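Local coordinates for protein putative dimetal phosphatase (PDB 2NXF) that probably hydrolyses ADP-ribose and CDP-alcohols such as CDP-choline at a centre of two metal ions, at residues I11-Y16 / H265-G270; E284-T289 / S293-T298; P233-P238 / H280-G285. All coordinates share one frame; numbering follows the deposited sequence. Where two conformers were deposited one is given.

Interaction 1. Residues I11-Y16 / H265-G270; sequences IADVQY and HDHDGG. With ZN (zinc ion), chain B; ZN (zinc ion), chain C; PO4 (phosphate ion), chain F.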
loop_
_atom_site.group_PDB
_atom_site.type_symbol
_atom_site.label_atom_id
_atom_site.label_comp_id
_atom_site.label_asym_id
_atom_site.label_seq_id
_atom_site.Cartn_x
_atom_site.Cartn_y
_atom_site.Cartn_z
ATOM N N ILE A 11 -3.573 7.020 4.481
ATOM C CA ILE A 11 -3.426 6.289 5.751
ATOM C C ILE A 11 -2.963 4.871 5.404
ATOM O O ILE A 11 -3.245 4.384 4.308
ATOM C CB ILE A 11 -4.746 6.289 6.561
ATOM C CG1 ILE A 11 -4.493 5.986 8.054
ATOM C CG2 ILE A 11 -5.806 5.372 5.909
ATOM C CD1 ILE A 11 -5.698 6.358 8.975
ATOM N N ALA A 12 -2.220 4.244 6.315
ATOM C CA ALA A 12 -1.689 2.896 6.054
ATOM C C ALA A 12 -1.860 1.991 7.265
ATOM O O ALA A 12 -1.716 2.439 8.407
ATOM C CB ALA A 12 -0.203 2.977 5.698
ATOM N N ASP A 13 -2.152 0.725 6.986
ATOM C CA ASP A 13 -1.967 -0.370 7.977
ATOM C C ASP A 13 -2.790 -0.122 9.239
ATOM O O ASP A 13 -2.265 -0.188 10.368
ATOM C CB ASP A 13 -0.471 -0.598 8.297
ATOM C CG ASP A 13 0.304 -1.116 7.077
ATOM O OD1 ASP A 13 0.450 -2.325 6.951
ATOM O OD2 ASP A 13 0.681 -0.309 6.209
ATOM N N VAL A 14 -4.076 0.169 9.040
ATOM C CA VAL A 14 -5.022 0.294 10.170
ATOM C C VAL A 14 -5.022 -1.035 10.962
ATOM O O VAL A 14 -4.844 -1.055 12.185
ATOM C CB VAL A 14 -6.442 0.666 9.674
ATOM C CG1 VAL A 14 -7.451 0.675 10.846
ATOM C CG2 VAL A 14 -6.441 2.029 8.954
ATOM N N GLN A 15 -5.196 -2.145 10.240
ATOM C CA GLN A 15 -5.088 -3.497 10.815
ATOM C C GLN A 15 -5.979 -3.699 12.037
ATOM O O GLN A 15 -5.567 -4.290 13.031
ATOM C CB GLN A 15 -3.619 -3.881 11.107
ATOM C CG GLN A 15 -3.080 -4.749 9.989
ATOM C CD GLN A 15 -1.580 -4.870 9.966
ATOM O OE1 GLN A 15 -0.893 -4.122 9.251
ATOM N NE2 GLN A 15 -1.058 -5.815 10.730
ATOM N N TYR A 16 -7.202 -3.188 11.931
ATOM C CA TYR A 16 -8.181 -3.286 13.023
ATOM C C TYR A 16 -8.501 -4.741 13.361
ATOM O O TYR A 16 -8.567 -5.585 12.472
ATOM C CB TYR A 16 -9.486 -2.554 12.641
ATOM C CG TYR A 16 -10.568 -2.811 13.647
ATOM C CD1 TYR A 16 -10.511 -2.223 14.915
ATOM C CD2 TYR A 16 -11.617 -3.690 13.369
ATOM C CE1 TYR A 16 -11.500 -2.469 15.863
ATOM C CE2 TYR A 16 -12.595 -3.953 14.315
ATOM C CZ TYR A 16 -12.528 -3.340 15.563
ATOM O OH TYR A 16 -13.481 -3.592 16.527
ATOM N N HIS A 265 3.019 -1.066 4.653
ATOM C CA HIS A 265 3.683 -2.352 4.977
ATOM C C HIS A 265 4.778 -2.241 6.017
ATOM O O HIS A 265 4.753 -2.975 7.007
ATOM C CB HIS A 265 4.174 -3.089 3.710
ATOM C CG HIS A 265 4.542 -4.536 3.921
ATOM N ND1 HIS A 265 3.642 -5.491 4.351
ATOM C CD2 HIS A 265 5.694 -5.201 3.659
ATOM C CE1 HIS A 265 4.226 -6.679 4.363
ATOM N NE2 HIS A 265 5.482 -6.531 3.957
ATOM N N ASP A 266 5.755 -1.357 5.804
ATOM C CA ASP A 266 6.782 -1.145 6.827
ATOM C C ASP A 266 6.215 -0.134 7.816
ATOM O O ASP A 266 6.210 1.076 7.540
ATOM C CB ASP A 266 8.081 -0.615 6.188
ATOM C CG ASP A 266 9.188 -0.387 7.187
ATOM O OD1 ASP A 266 8.953 -0.496 8.415
ATOM O OD2 ASP A 266 10.334 -0.126 6.745
ATOM N N HIS A 267 5.740 -0.626 8.965
ATOM C CA HIS A 267 4.997 0.232 9.910
ATOM C C HIS A 267 5.861 1.335 10.511
ATOM O O HIS A 267 5.331 2.295 11.042
ATOM C CB HIS A 267 4.400 -0.601 11.051
ATOM C CG HIS A 267 3.461 -1.673 10.584
ATOM N ND1 HIS A 267 3.213 -2.813 11.321
ATOM C CD2 HIS A 267 2.704 -1.773 9.463
ATOM C CE1 HIS A 267 2.349 -3.575 10.666
ATOM N NE2 HIS A 267 2.025 -2.969 9.534
ATOM N N ASP A 268 7.189 1.172 10.455
ATOM C CA ASP A 268 8.124 2.197 10.928
ATOM C C ASP A 268 8.185 3.408 9.995
ATOM O O ASP A 268 8.649 4.487 10.408
ATOM C CB ASP A 268 9.529 1.612 11.034
ATOM C CG ASP A 268 9.737 0.770 12.292
ATOM O OD1 ASP A 268 8.815 0.652 13.133
ATOM O OD2 ASP A 268 10.864 0.257 12.453
ATOM N N GLY A 269 7.753 3.221 8.748
ATOM C CA GLY A 269 7.808 4.278 7.727
ATOM C C GLY A 269 9.219 4.537 7.202
ATOM O O GLY A 269 10.214 4.016 7.724
ATOM N N GLY A 270 9.302 5.357 6.164
ATOM C CA GLY A 270 10.585 5.729 5.586
ATOM C C GLY A 270 10.309 6.670 4.434
ATOM O O GLY A 270 9.161 6.818 4.003
HETATM ZN ZN ZN B . 0.706 -4.045 8.067
HETATM ZN ZN ZN C . 1.578 -5.530 5.231
HETATM P P PO4 F . 2.404 -6.856 8.599
HETATM O O1 PO4 F . 3.794 -6.348 8.913
HETATM O O2 PO4 F . 2.145 -8.125 9.389
HETATM O O3 PO4 F . 1.327 -5.894 9.065
HETATM O O4 PO4 F . 2.232 -7.074 7.127
HETATM O O HOH W 1 2.447 -4.488 6.898
#
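D13, Q15 and H267 meet at one zinc ion, ZN of chain B: D13 OD1, Q15 OE1 and H267 NE2 lie between 2.0 and 2.2 Å from it. An oxygen of D60, phosphate O3 and a water complete the six ligands. D13 OD1 lies at the edge of the H267 ring, in its plane, while the carboxylate and ring planes are turned 67° apart; the shared metal explains their closeness without a hydrogen bond. The second zinc, of chain C, takes H265 ND1 at 2.2 Å together with D60, N96 and H228. The same water bridges both metals and donates to H265 O, and the phosphate, probably from the crystallisation liquor, spans them with O3 and, longer, O4, 2.5 Å from the second zinc. These are the D-x-H motif, with glutamine as its last member, and the GHxH motif of calcineurin-like phosphoesterases, presented on two loops beyond strands 6-11 and 258-263. The other carboxylate oxygen of D13 joins the loops directly: H265 N points at D13 OD2 from 2.9 Å, nearly straight at 163°, on the syn side but 28° out of the carboxylate plane. Further out, E288 holds H267 ND1 and N198 holds H265 NE2; with zinc on the other nitrogen, this should hold each ring's rotation. Beyond the metal, D63 is the main polar partner of the Q15 amide, whose NE2 also bonds weakly to phosphate O3. D266 OD1, met from above its carboxylate plane, accepts D268 N in an Asx turn, within the type I turn D266-G269.

Interaction 2. Residues E284-T289 / S293-T298; sequences EGVIET and SHAFAT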
loop_
_atom_site.group_PDB
_atom_site.type_symbol
_atom_site.label_atom_id
_atom_site.label_comp_id
_atom_site.label_asym_id
_atom_site.label_seq_id
_atom_site.Cartn_x
_atom_site.Cartn_y
_atom_site.Cartn_z
ATOM N N GLU A 284 4.081 5.532 7.862
ATOM C CA GLU A 284 4.044 4.915 9.194
ATOM C C GLU A 284 2.696 4.245 9.418
ATOM O O GLU A 284 1.665 4.769 8.977
ATOM C CB GLU A 284 4.279 5.994 10.262
ATOM C CG GLU A 284 5.737 6.521 10.311
ATOM C CD GLU A 284 6.117 7.539 9.218
ATOM O OE1 GLU A 284 5.271 7.996 8.424
ATOM O OE2 GLU A 284 7.312 7.904 9.149
ATOM N N GLY A 285 2.700 3.099 10.110
ATOM C CA GLY A 285 1.475 2.292 10.197
ATOM C C GLY A 285 0.649 2.623 11.424
ATOM O O GLY A 285 1.172 2.747 12.545
ATOM N N VAL A 286 -0.653 2.745 11.211
ATOM C CA VAL A 286 -1.588 3.034 12.298
ATOM C C VAL A 286 -1.542 1.963 13.380
ATOM O O VAL A 286 -1.592 2.268 14.592
ATOM C CB VAL A 286 -3.036 3.143 11.735
ATOM C CG1 VAL A 286 -4.081 3.069 12.857
ATOM C CG2 VAL A 286 -3.198 4.436 10.923
ATOM N N ILE A 287 -1.427 0.706 12.957
ATOM C CA ILE A 287 -1.470 -0.396 13.937
ATOM C C ILE A 287 -0.394 -0.313 15.018
ATOM O O ILE A 287 -0.627 -0.725 16.144
ATOM C CB ILE A 287 -1.474 -1.772 13.247
ATOM C CG1 ILE A 287 -1.705 -2.916 14.249
ATOM C CG2 ILE A 287 -0.191 -2.000 12.430
ATOM C CD1 ILE A 287 -3.066 -2.855 14.959
ATOM N N GLU A 288 0.788 0.225 14.687
ATOM C CA GLU A 288 1.848 0.295 15.707
ATOM C C GLU A 288 1.920 1.665 16.381
ATOM O O GLU A 288 2.886 1.961 17.079
ATOM C CB GLU A 288 3.192 -0.135 15.124
ATOM C CG GLU A 288 3.195 -1.657 14.896
ATOM C CD GLU A 288 4.446 -2.197 14.248
ATOM O OE1 GLU A 288 5.438 -1.456 14.130
ATOM O OE2 GLU A 288 4.418 -3.393 13.868
ATOM N N THR A 289 0.879 2.465 16.159
ATOM C CA THR A 289 0.757 3.812 16.751
ATOM C C THR A 289 -0.099 3.779 18.050
ATOM O O THR A 289 -1.269 3.389 17.984
ATOM C CB THR A 289 0.147 4.777 15.770
ATOM O OG1 THR A 289 0.873 4.709 14.533
ATOM C CG2 THR A 289 0.183 6.209 16.333
ATOM N N SER A 293 -0.585 8.987 20.187
ATOM C CA SER A 293 0.114 9.413 18.981
ATOM C C SER A 293 -0.873 9.414 17.788
ATOM O O SER A 293 -2.100 9.446 17.985
ATOM C CB SER A 293 1.342 8.492 18.779
ATOM O OG SER A 293 2.080 8.860 17.626
ATOM N N HIS A 294 -0.364 9.416 16.556
ATOM C CA HIS A 294 -1.225 9.321 15.373
ATOM C C HIS A 294 -0.370 8.902 14.208
ATOM O O HIS A 294 0.853 8.873 14.324
ATOM C CB HIS A 294 -1.864 10.675 15.026
ATOM C CG HIS A 294 -3.310 10.584 14.633
ATOM N ND1 HIS A 294 -3.817 9.563 13.858
ATOM C CD2 HIS A 294 -4.358 11.397 14.920
ATOM C CE1 HIS A 294 -5.114 9.750 13.680
ATOM N NE2 HIS A 294 -5.463 10.857 14.309
ATOM N N ALA A 295 -1.022 8.547 13.104
ATOM C CA ALA A 295 -0.325 8.290 11.828
ATOM C C ALA A 295 -1.272 8.372 10.656
ATOM O O ALA A 295 -1.920 7.389 10.295
ATOM C CB ALA A 295 0.361 6.909 11.841
ATOM N N PHE A 296 -1.374 9.554 10.066
ATOM C CA PHE A 296 -2.064 9.687 8.804
ATOM C C PHE A 296 -1.607 10.995 8.182
ATOM O O PHE A 296 -0.824 11.741 8.778
ATOM C CB PHE A 296 -3.605 9.638 8.965
ATOM C CG PHE A 296 -4.218 10.923 9.483
ATOM C CD1 PHE A 296 -4.865 11.816 8.616
ATOM C CD2 PHE A 296 -4.172 11.231 10.839
ATOM C CE1 PHE A 296 -5.440 13.016 9.103
ATOM C CE2 PHE A 296 -4.762 12.423 11.339
ATOM C CZ PHE A 296 -5.385 13.314 10.468
ATOM N N ALA A 297 -2.065 11.259 6.968
ATOM C CA ALA A 297 -1.692 12.509 6.325
ATOM C C ALA A 297 -2.803 13.021 5.414
ATOM O O ALA A 297 -3.763 12.287 5.096
ATOM C CB ALA A 297 -0.402 12.301 5.525
ATOM N N THR A 298 -2.623 14.247 4.956
ATOM C CA THR A 298 -3.406 14.807 3.865
ATOM C C THR A 298 -2.412 15.369 2.861
ATOM O O THR A 298 -1.474 16.074 3.244
ATOM C CB THR A 298 -4.335 15.927 4.352
ATOM O OG1 THR A 298 -5.145 15.423 5.426
ATOM C CG2 THR A 298 -5.237 16.412 3.211
HETATM O O HOH W 2 -0.825 5.924 8.155
#
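T289 and A295 face each other across the crossover that carries the chain from strand 279-282 of one sheet to strand 295-301 of the other, in the two-sheet sandwich of the metallophosphoesterase fold. Van der Waals packing makes the direct contact. The two branches of T289 divide the work: OG1, beside the backbone N (chi1 -52°), lies 3.5 Å from A295 CB, while CG2, which this torsion puts anti to that N, turns to S293 and H294 and comes within 3.3 Å of H294 N. A295 CB also lies against E284 O. V286 CG2 meets the backbone of the same alanine, 3.3 Å from A295 O, and V286 continues against I11 and helix 35-49.

Hydrogen bonds shape each segment but none runs straight across. T289 OG1 donates back over the turn to G285 O at 2.8 Å, tilted 33° from the carbonyl plane, and R313 NH1 gives that hydroxyl a second partner. Together with T289 N to V286 O, this keeps the turn closed and sets the threonine methyl facing S293 and H294.

Water supplies the missing polar link. One molecule donates to E284 O at 2.9 Å and to A295 O at 2.8 Å, so two backbone carbonyls are satisfied by a single bridge.

Ring contacts belong to the strand side. D42 holds H294 NE2, and H294 ND1 accepts A295 N, 3.1 Å away and close to the ring plane. Over one face of the same imidazole, displaced toward its rim, stands F296 CD2, 3.3 Å above the plane.

Interaction 3. Residues P233-P238 / H280-G285; sequences PCAADP and HITLEG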
loop_
_atom_site.group_PDB
_atom_site.type_symbol
_atom_site.label_atom_id
_atom_site.label_comp_id
_atom_site.label_asym_id
_atom_site.label_seq_id
_atom_site.Cartn_x
_atom_site.Cartn_y
_atom_site.Cartn_z
ATOM N N PRO A 233 15.053 0.596 -1.579
ATOM C CA PRO A 233 15.739 0.252 -0.336
ATOM C C PRO A 233 16.015 1.420 0.629
ATOM O O PRO A 233 16.207 1.178 1.825
ATOM C CB PRO A 233 17.070 -0.360 -0.821
ATOM C CG PRO A 233 16.786 -0.846 -2.173
ATOM C CD PRO A 233 15.794 0.115 -2.765
ATOM N N CYS A 234 16.060 2.660 0.121
ATOM C CA CYS A 234 16.258 3.843 0.992
ATOM C C CYS A 234 15.006 4.220 1.771
ATOM O O CYS A 234 15.077 5.000 2.725
ATOM C CB CYS A 234 16.753 5.081 0.220
ATOM S SG CYS A 234 15.847 5.546 -1.291
ATOM N N ALA A 235 13.868 3.669 1.357
ATOM C CA ALA A 235 12.568 4.080 1.897
ATOM C C ALA A 235 11.910 3.069 2.819
ATOM O O ALA A 235 10.815 3.323 3.324
ATOM C CB ALA A 235 11.603 4.451 0.744
ATOM N N ALA A 236 12.557 1.926 3.049
ATOM C CA ALA A 236 11.947 0.884 3.887
ATOM C C ALA A 236 13.000 -0.116 4.311
ATOM O O ALA A 236 14.041 -0.229 3.674
ATOM C CB ALA A 236 10.855 0.165 3.132
ATOM N N ASP A 237 12.702 -0.854 5.374
ATOM C CA ASP A 237 13.563 -1.962 5.783
ATOM C C ASP A 237 13.583 -3.017 4.661
ATOM O O ASP A 237 12.550 -3.268 4.039
ATOM C CB ASP A 237 13.058 -2.572 7.087
ATOM C CG ASP A 237 14.032 -3.580 7.667
ATOM O OD1 ASP A 237 14.022 -4.759 7.248
ATOM O OD2 ASP A 237 14.853 -3.203 8.542
ATOM N N PRO A 238 14.756 -3.632 4.395
ATOM C CA PRO A 238 14.849 -4.645 3.325
ATOM C C PRO A 238 13.812 -5.770 3.454
ATOM O O PRO A 238 13.342 -6.278 2.439
ATOM C CB PRO A 238 16.247 -5.230 3.501
ATOM C CG PRO A 238 17.007 -4.236 4.244
ATOM C CD PRO A 238 16.055 -3.411 5.056
ATOM N N HIS A 280 10.052 8.591 -2.880
ATOM C CA HIS A 280 9.438 7.394 -2.294
ATOM C C HIS A 280 9.003 7.704 -0.886
ATOM O O HIS A 280 9.770 8.291 -0.110
ATOM C CB HIS A 280 10.415 6.219 -2.340
ATOM C CG HIS A 280 10.683 5.762 -3.741
ATOM N ND1 HIS A 280 10.087 4.645 -4.275
ATOM C CD2 HIS A 280 11.391 6.336 -4.747
ATOM C CE1 HIS A 280 10.444 4.525 -5.543
ATOM N NE2 HIS A 280 11.245 5.532 -5.852
ATOM N N ILE A 281 7.756 7.348 -0.579
ATOM C CA ILE A 281 7.200 7.590 0.745
ATOM C C ILE A 281 6.619 6.282 1.265
ATOM O O ILE A 281 5.778 5.658 0.609
ATOM C CB ILE A 281 6.068 8.648 0.713
ATOM C CG1 ILE A 281 6.556 9.949 0.058
ATOM C CG2 ILE A 281 5.513 8.915 2.130
ATOM C CD1 ILE A 281 5.408 10.871 -0.372
ATOM N N THR A 282 7.082 5.854 2.436
ATOM C CA THR A 282 6.494 4.700 3.102
ATOM C C THR A 282 5.813 5.207 4.365
ATOM O O THR A 282 6.471 5.692 5.268
ATOM C CB THR A 282 7.561 3.632 3.441
ATOM O OG1 THR A 282 8.270 3.283 2.246
ATOM C CG2 THR A 282 6.906 2.348 4.053
ATOM N N LEU A 283 4.488 5.127 4.386
ATOM C CA LEU A 283 3.719 5.681 5.486
ATOM C C LEU A 283 3.829 4.847 6.746
ATOM O O LEU A 283 3.711 3.613 6.702
ATOM C CB LEU A 283 2.242 5.779 5.092
ATOM C CG LEU A 283 1.897 6.807 4.023
ATOM C CD1 LEU A 283 0.451 6.589 3.590
ATOM C CD2 LEU A 283 2.108 8.238 4.571
ATOM N N GLU A 284 4.081 5.532 7.862
ATOM C CA GLU A 284 4.044 4.915 9.194
ATOM C C GLU A 284 2.696 4.245 9.418
ATOM O O GLU A 284 1.665 4.769 8.977
ATOM C CB GLU A 284 4.279 5.994 10.262
ATOM C CG GLU A 284 5.737 6.521 10.311
ATOM C CD GLU A 284 6.117 7.539 9.218
ATOM O OE1 GLU A 284 5.271 7.996 8.424
ATOM O OE2 GLU A 284 7.312 7.904 9.149
ATOM N N GLY A 285 2.700 3.099 10.110
ATOM C CA GLY A 285 1.475 2.292 10.197
ATOM C C GLY A 285 0.649 2.623 11.424
ATOM O O GLY A 285 1.172 2.747 12.545
#
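T282 reaches across to the backbone of A235 with its hydroxyl. Its CB already lies 3.3 Å from A235 O, so the side chain starts against the loop. From there OG1, beside the backbone N (chi1 -55°) and thus anti to its own carbonyl carbon, donates to A235 O at 2.8 Å. The donor comes from above the carbonyl plane, 47° out of it, rather than along a lone pair. OG1 also touches two methyls, with A235 CB 3.8 Å off and A236 CB slightly farther, while CG2 only grazes A235 O. Two residues back on the strand, H280 CB packs on A235 CB at 3.7 Å, leaving the H280 ring to meet H232 edge to face. The contact thus packs the loop that follows strand 222-227 against strand 279-282; both strands belong to the same mixed sheet of the phosphoesterase sandwich, and the disulfide of C234 with C272 ties the loop to the neighbouring strand 270-273. A valine in place of T282 would probably leave A235 O without its hydroxyl donor and put an apolar methyl against that oxygen. A single hydrogen bond, to a main-chain oxygen, crosses between these segments, and the rest is close packing around two alanine methyls.

In the fold
Strand 6-11 runs into the first segment of interaction 1, which closes a loop of about 250 residues when the chain returns at 265-270. Interaction 3 opens inside that loop, at 233-238, and closes beyond it at 280-285, so the two cross. Interaction 2 follows interaction 1 in series and starts on E284 and G285, where interaction 3 ends; it closes a short loop onto the start of strand 295-301. Direct touches join them: D13 O with I287 N and the packing of H267 on I287 link 1 to 2, while G270 O with T282 N and D266 OD2 with D237 N link 1 to 3. Together they tie the metal-binding loops to both sheets and the crossover between them.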